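Local coordinates for rhodanese-like domain-containing protein (Rhodopseudomonas palustris, PDB 2HHG) that probably acts as a rhodanese-family sulfurtransferase, transferring sulfur from thiosulfate to cyanide, at residues Ile21-Thr26 against His116-Phe121; Ser38-Val43 against Lys88-Cys93. All blocks are in the same frame, centred on the assembly; numbering follows the deposited sequence.

Contact 1 of 2, residues Ile21-Thr26 against His116-Phe121. With NA (sodium ion), chain C.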
loop_
_atom_site.group_PDB
_atom_site.type_symbol
_atom_site.label_atom_id
_atom_site.label_comp_id
_atom_site.label_asym_id
_atom_site.label_seq_id
_atom_site.Cartn_x
_atom_site.Cartn_y
_atom_site.Cartn_z
ATOM N N ILE A 21 11.526 1.065 4.170
ATOM C CA ILE A 21 10.783 1.406 2.958
ATOM C C ILE A 21 10.761 2.901 2.657
ATOM O O ILE A 21 11.004 3.727 3.533
ATOM C CB ILE A 21 9.318 0.889 3.024
ATOM C CG1 ILE A 21 8.514 1.692 4.060
ATOM C CG2 ILE A 21 9.284 -0.618 3.291
ATOM C CD1 ILE A 21 7.063 1.257 4.207
ATOM N N GLU A 22 10.451 3.223 1.406
ATOM C CA GLU A 22 10.189 4.593 1.001
ATOM C C GLU A 22 8.806 5.032 1.459
ATOM O O GLU A 22 7.789 4.445 1.054
ATOM C CB GLU A 22 10.289 4.728 -0.519
ATOM C CG GLU A 22 9.890 6.120 -1.014
ATOM C CD GLU A 22 9.930 6.291 -2.523
ATOM O OE1 GLU A 22 10.361 5.367 -3.239
ATOM O OE2 GLU A 22 9.530 7.376 -2.989
ATOM N N THR A 23 8.768 6.070 2.288
ATOM C CA THR A 23 7.521 6.755 2.581
ATOM C C THR A 23 7.454 7.967 1.673
ATOM O O THR A 23 8.230 8.929 1.799
ATOM C CB THR A 23 7.384 7.157 4.060
ATOM O OG1 THR A 23 7.363 5.973 4.864
ATOM C CG2 THR A 23 6.079 7.912 4.293
ATOM N N LEU A 24 6.536 7.888 0.730
ATOM C CA LEU A 24 6.326 8.932 -0.237
ATOM C C LEU A 24 5.383 9.951 0.392
ATOM O O LEU A 24 4.309 9.581 0.865
ATOM C CB LEU A 24 5.711 8.276 -1.471
ATOM C CG LEU A 24 5.454 9.018 -2.767
ATOM C CD1 LEU A 24 6.734 9.595 -3.348
ATOM C CD2 LEU A 24 4.807 8.046 -3.742
ATOM N N THR A 25 5.775 11.227 0.426
ATOM C CA THR A 25 4.885 12.250 0.992
ATOM C C THR A 25 3.591 12.318 0.189
ATOM O O THR A 25 3.561 11.975 -0.996
ATOM C CB THR A 25 5.506 13.664 1.038
ATOM O OG1 THR A 25 5.669 14.166 -0.291
ATOM C CG2 THR A 25 6.841 13.667 1.770
ATOM N N THR A 26 2.523 12.754 0.841
ATOM C CA THR A 26 1.242 12.870 0.171
ATOM C C THR A 26 1.364 13.768 -1.061
ATOM O O THR A 26 0.863 13.421 -2.134
ATOM C CB THR A 26 0.171 13.396 1.129
ATOM O OG1 THR A 26 0.326 12.758 2.405
ATOM C CG2 THR A 26 -1.207 13.110 0.585
ATOM N N HIS A 116 5.094 3.475 0.074
ATOM C CA HIS A 116 3.723 3.693 0.495
ATOM C C HIS A 116 3.476 5.189 0.663
ATOM O O HIS A 116 4.424 5.977 0.709
ATOM C CB HIS A 116 3.365 2.864 1.738
ATOM C CG HIS A 116 3.704 3.517 3.037
ATOM N ND1 HIS A 116 4.973 3.941 3.370
ATOM C CD2 HIS A 116 2.922 3.793 4.103
ATOM C CE1 HIS A 116 4.951 4.467 4.582
ATOM N NE2 HIS A 116 3.718 4.390 5.046
ATOM N N ILE A 117 2.203 5.572 0.707
ATOM C CA ILE A 117 1.828 6.981 0.766
ATOM C C ILE A 117 1.645 7.432 2.214
ATOM O O ILE A 117 0.782 6.928 2.934
ATOM C CB ILE A 117 0.539 7.262 -0.045
ATOM C CG1 ILE A 117 0.705 6.808 -1.502
ATOM C CG2 ILE A 117 0.166 8.754 0.030
ATOM C CD1 ILE A 117 -0.499 7.064 -2.405
ATOM N N GLU A 118 2.459 8.399 2.629
ATOM C CA GLU A 118 2.351 8.965 3.967
ATOM C C GLU A 118 0.928 9.441 4.253
ATOM O O GLU A 118 0.339 10.177 3.463
ATOM C CB GLU A 118 3.339 10.119 4.140
ATOM C CG GLU A 118 3.522 10.572 5.590
ATOM C CD GLU A 118 4.726 11.484 5.786
ATOM O OE1 GLU A 118 5.176 12.109 4.802
ATOM O OE2 GLU A 118 5.217 11.580 6.934
ATOM N N GLY A 119 0.386 8.988 5.378
ATOM C CA GLY A 119 -0.940 9.387 5.825
ATOM C C GLY A 119 -2.102 8.761 5.075
ATOM O O GLY A 119 -3.254 9.043 5.376
ATOM N N GLY A 120 -1.811 7.921 4.084
ATOM C CA GLY A 120 -2.850 7.178 3.380
ATOM C C GLY A 120 -3.837 8.022 2.595
ATOM O O GLY A 120 -3.582 9.196 2.283
ATOM N N PHE A 121 -4.974 7.414 2.287
ATOM C CA PHE A 121 -6.018 8.075 1.535
ATOM C C PHE A 121 -6.623 9.244 2.311
ATOM O O PHE A 121 -7.075 10.214 1.709
ATOM C CB PHE A 121 -7.103 7.077 1.133
ATOM C CG PHE A 121 -8.045 7.606 0.097
ATOM C CD1 PHE A 121 -7.595 7.896 -1.188
ATOM C CD2 PHE A 121 -9.380 7.825 0.402
ATOM C CE1 PHE A 121 -8.472 8.395 -2.157
ATOM C CE2 PHE A 121 -10.258 8.321 -0.560
ATOM C CZ PHE A 121 -9.802 8.599 -1.838
HETATM NA NA NA C . 11.180 5.088 5.416
HETATM O O HOH W 1 9.184 5.626 6.568
HETATM O O HOH W 2 11.147 6.910 3.780
HETATM O O HOH W 3 3.025 14.034 3.469
#
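L24 O takes a nearly straight hydrogen bond of 2.8 Å from E118 N (N-H...O 172°), and the CA of I117 adds a weaker CA-H...O contact from nearly the same side. This is one rung of a short parallel ladder in which L24 N binds H116 O at 2.8 Å and H116 N binds E22 O, so L24 pairs through both its N-H and its carbonyl. The ladder sets strand 22-24 beside 114-117 at the edge of the parallel sheet of the rhodanese-like domain. Past the end of the strand the T26 hydroxyl takes over, with OG1 donating to E118 O over 2.8 Å from a position tilted 34° out of the carbonyl plane. Water 3 joins the same two residues, accepting from T26 N and donating to E118 OE1.

T23 and H116 lie side by side on one face of the sheet, T23 CG2 3.6 Å from H116 CE1, while I21 crosses the imidazole at about a right angle and brings CD1 to 3.5 Å from ND1. In T23, CG2 stands anti to the backbone N and also meets E118 CB at 3.5 Å. I21 O binds the sodium ion at 2.3 Å, and N18 O is a further ligand; waters 1 and 2 complete the observed shell, water 2 accepting from T23 N at 2.9 Å. T25 caps the helix that follows, its OG1 bonded to D28 N.

Backbone pairing therefore fixes the edge strand, whereas hydroxyl, carboxylate and water bonds continue the join where the ladder stops, and the sodium is held by neutral carbonyl and water oxygens.

Contact 2 of 2, residues Ser38-Val43 against Lys88-Cys93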
loop_
_atom_site.group_PDB
_atom_site.type_symbol
_atom_site.label_atom_id
_atom_site.label_comp_id
_atom_site.label_asym_id
_atom_site.label_seq_id
_atom_site.Cartn_x
_atom_site.Cartn_y
_atom_site.Cartn_z
ATOM N N SER A 38 3.831 7.134 -14.822
ATOM C CA SER A 38 4.527 6.241 -15.743
ATOM C C SER A 38 5.471 5.318 -14.981
ATOM O O SER A 38 6.213 5.758 -14.096
ATOM C CB SER A 38 5.289 7.028 -16.812
ATOM O OG SER A 38 4.393 7.665 -17.708
ATOM N N ASP A 39 5.418 4.036 -15.328
ATOM C CA ASP A 39 6.188 2.989 -14.644
ATOM C C ASP A 39 5.906 2.929 -13.134
ATOM O O ASP A 39 6.802 2.653 -12.331
ATOM C CB ASP A 39 7.695 3.127 -14.925
ATOM C CG ASP A 39 8.042 2.932 -16.395
ATOM O OD1 ASP A 39 7.444 2.049 -17.050
ATOM O OD2 ASP A 39 8.920 3.668 -16.893
ATOM N N VAL A 40 4.657 3.207 -12.765
ATOM C CA VAL A 40 4.195 3.106 -11.381
ATOM C C VAL A 40 2.859 2.368 -11.376
ATOM O O VAL A 40 2.030 2.565 -12.271
ATOM C CB VAL A 40 4.043 4.514 -10.715
ATOM C CG1 VAL A 40 3.351 4.421 -9.353
ATOM C CG2 VAL A 40 5.401 5.201 -10.568
ATOM N N VAL A 41 2.680 1.495 -10.387
ATOM C CA VAL A 41 1.387 0.891 -10.104
ATOM C C VAL A 41 1.015 1.314 -8.688
ATOM O O VAL A 41 1.762 1.044 -7.735
ATOM C CB VAL A 41 1.428 -0.654 -10.202
ATOM C CG1 VAL A 41 0.073 -1.253 -9.831
ATOM C CG2 VAL A 41 1.845 -1.101 -11.596
ATOM N N ILE A 42 -0.121 1.993 -8.561
ATOM C CA ILE A 42 -0.631 2.400 -7.260
ATOM C C ILE A 42 -1.615 1.336 -6.801
ATOM O O ILE A 42 -2.592 1.058 -7.485
ATOM C CB ILE A 42 -1.269 3.808 -7.310
ATOM C CG1 ILE A 42 -0.231 4.847 -7.781
ATOM C CG2 ILE A 42 -1.819 4.189 -5.947
ATOM C CD1 ILE A 42 -0.773 6.255 -7.999
ATOM N N VAL A 43 -1.323 0.738 -5.652
ATOM C CA VAL A 43 -2.062 -0.414 -5.143
ATOM C C VAL A 43 -2.851 -0.025 -3.897
ATOM O O VAL A 43 -2.271 0.348 -2.882
ATOM C CB VAL A 43 -1.119 -1.596 -4.809
ATOM C CG1 VAL A 43 -1.914 -2.790 -4.303
ATOM C CG2 VAL A 43 -0.282 -1.981 -6.035
ATOM N N LYS A 88 7.526 0.667 -10.260
ATOM C CA LYS A 88 7.485 0.962 -8.835
ATOM C C LYS A 88 6.060 0.752 -8.311
ATOM O O LYS A 88 5.096 1.239 -8.901
ATOM C CB LYS A 88 7.963 2.394 -8.548
ATOM C CG LYS A 88 7.897 2.766 -7.061
ATOM C CD LYS A 88 8.546 4.109 -6.729
ATOM C CE LYS A 88 10.052 3.970 -6.547
ATOM N NZ LYS A 88 10.676 5.184 -5.946
ATOM N N PHE A 89 5.946 0.029 -7.200
ATOM C CA PHE A 89 4.654 -0.266 -6.581
ATOM C C PHE A 89 4.460 0.602 -5.360
ATOM O O PHE A 89 5.234 0.528 -4.404
ATOM C CB PHE A 89 4.544 -1.754 -6.244
ATOM C CG PHE A 89 4.471 -2.615 -7.458
ATOM C CD1 PHE A 89 3.247 -3.009 -7.975
ATOM C CD2 PHE A 89 5.631 -2.987 -8.133
ATOM C CE1 PHE A 89 3.177 -3.777 -9.127
ATOM C CE2 PHE A 89 5.573 -3.760 -9.284
ATOM C CZ PHE A 89 4.337 -4.152 -9.783
ATOM N N VAL A 90 3.440 1.451 -5.422
ATOM C CA VAL A 90 3.124 2.392 -4.367
ATOM C C VAL A 90 1.837 1.930 -3.691
ATOM O O VAL A 90 0.763 1.986 -4.291
ATOM C CB VAL A 90 2.958 3.815 -4.939
ATOM C CG1 VAL A 90 2.546 4.797 -3.844
ATOM C CG2 VAL A 90 4.229 4.263 -5.638
ATOM N N PHE A 91 1.945 1.482 -2.441
ATOM C CA PHE A 91 0.802 0.937 -1.711
ATOM C C PHE A 91 0.138 2.021 -0.897
ATOM O O PHE A 91 0.811 2.897 -0.365
ATOM C CB PHE A 91 1.261 -0.198 -0.788
ATOM C CG PHE A 91 1.840 -1.371 -1.525
ATOM C CD1 PHE A 91 1.021 -2.408 -1.958
ATOM C CD2 PHE A 91 3.205 -1.432 -1.812
ATOM C CE1 PHE A 91 1.549 -3.485 -2.660
ATOM C CE2 PHE A 91 3.737 -2.505 -2.510
ATOM C CZ PHE A 91 2.907 -3.535 -2.933
ATOM N N TYR A 92 -1.185 1.969 -0.793
ATOM C CA TYR A 92 -1.874 2.891 0.108
ATOM C C TYR A 92 -3.055 2.256 0.812
ATOM O O TYR A 92 -3.691 1.339 0.300
ATOM C CB TYR A 92 -2.280 4.197 -0.590
ATOM C CG TYR A 92 -3.511 4.122 -1.461
ATOM C CD1 TYR A 92 -4.751 4.539 -0.983
ATOM C CD2 TYR A 92 -3.427 3.680 -2.776
ATOM C CE1 TYR A 92 -5.888 4.487 -1.790
ATOM C CE2 TYR A 92 -4.557 3.634 -3.592
ATOM C CZ TYR A 92 -5.776 4.049 -3.093
ATOM O OH TYR A 92 -6.892 4.016 -3.903
ATOM N N CYS A 93 -3.322 2.763 2.007
ATOM C CA CYS A 93 -4.455 2.326 2.804
ATOM C C CYS A 93 -5.176 3.585 3.287
ATOM O O CYS A 93 -5.016 4.648 2.683
ATOM C CB CYS A 93 -3.991 1.439 3.969
ATOM S SG CYS A 93 -2.807 2.230 5.108
#
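V43 and F91 lie side by side and point the same way, with V43 CB 3.7 Å from F91 CD1 and CG1 spread along the same CD1-CE1 side of the ring. One step back, V41 and F89 repeat this pairing, V41 CB meeting F89 CD1 at 3.7 Å. V43 also crosses obliquely to F89, and its CG2 comes to the edge of that ring, so the valine touches two phenylalanines. Replacing V43 by an alanine would probably open a gap beside the F91 ring and deprive the F89 edge of its CG2 neighbour.

On the face with V40 and I42, V40 CG1 packs on V90 CG2 at 3.8 Å. Y92 has chi1 at 78°, which swings the ring back over the neighbouring strand, where CD2 lies 3.6 Å from I42 CG2. Its hydroxyl bonds to I57 N and S60 OG.

Strands 40-44 and 88-92 are inner strands of the rhodanese-like parallel sheet. Five backbone hydrogen bonds join them, and other groups of I42, F89 and F91 pair with flanking segments, so the backbone is largely satisfied within the sheet. Valine and phenylalanine cover the V41/V43 face; K88, salt-bridged to E22, is the charged exception on the other.

In the fold
Contacts 1 and 2 belong to one parallel five-stranded sheet, and their centres are 11 Å apart. Strands 114-117 and 88-92 are neighbours, so contact 1 adds the edge strand 22-24 while contact 2 forms the centre, nested within the loop that contact 1 closes. A salt bridge joins them, E22 OE1 to K88 NZ at 2.7 Å, and I117 CG1 packs on V90 CG1 at 3.6 Å. F121 N probably bonds C93 O at 2.8 Å, linking the ends of segments 88-93 and 116-121. C93 follows strand 88-92 and begins the loop before helix 97-109, where rhodaneses carry their catalytic cysteine, so contact 2 probably leads into the active-site loop. The sodium ion lies about 11 Å from the K88 side chain.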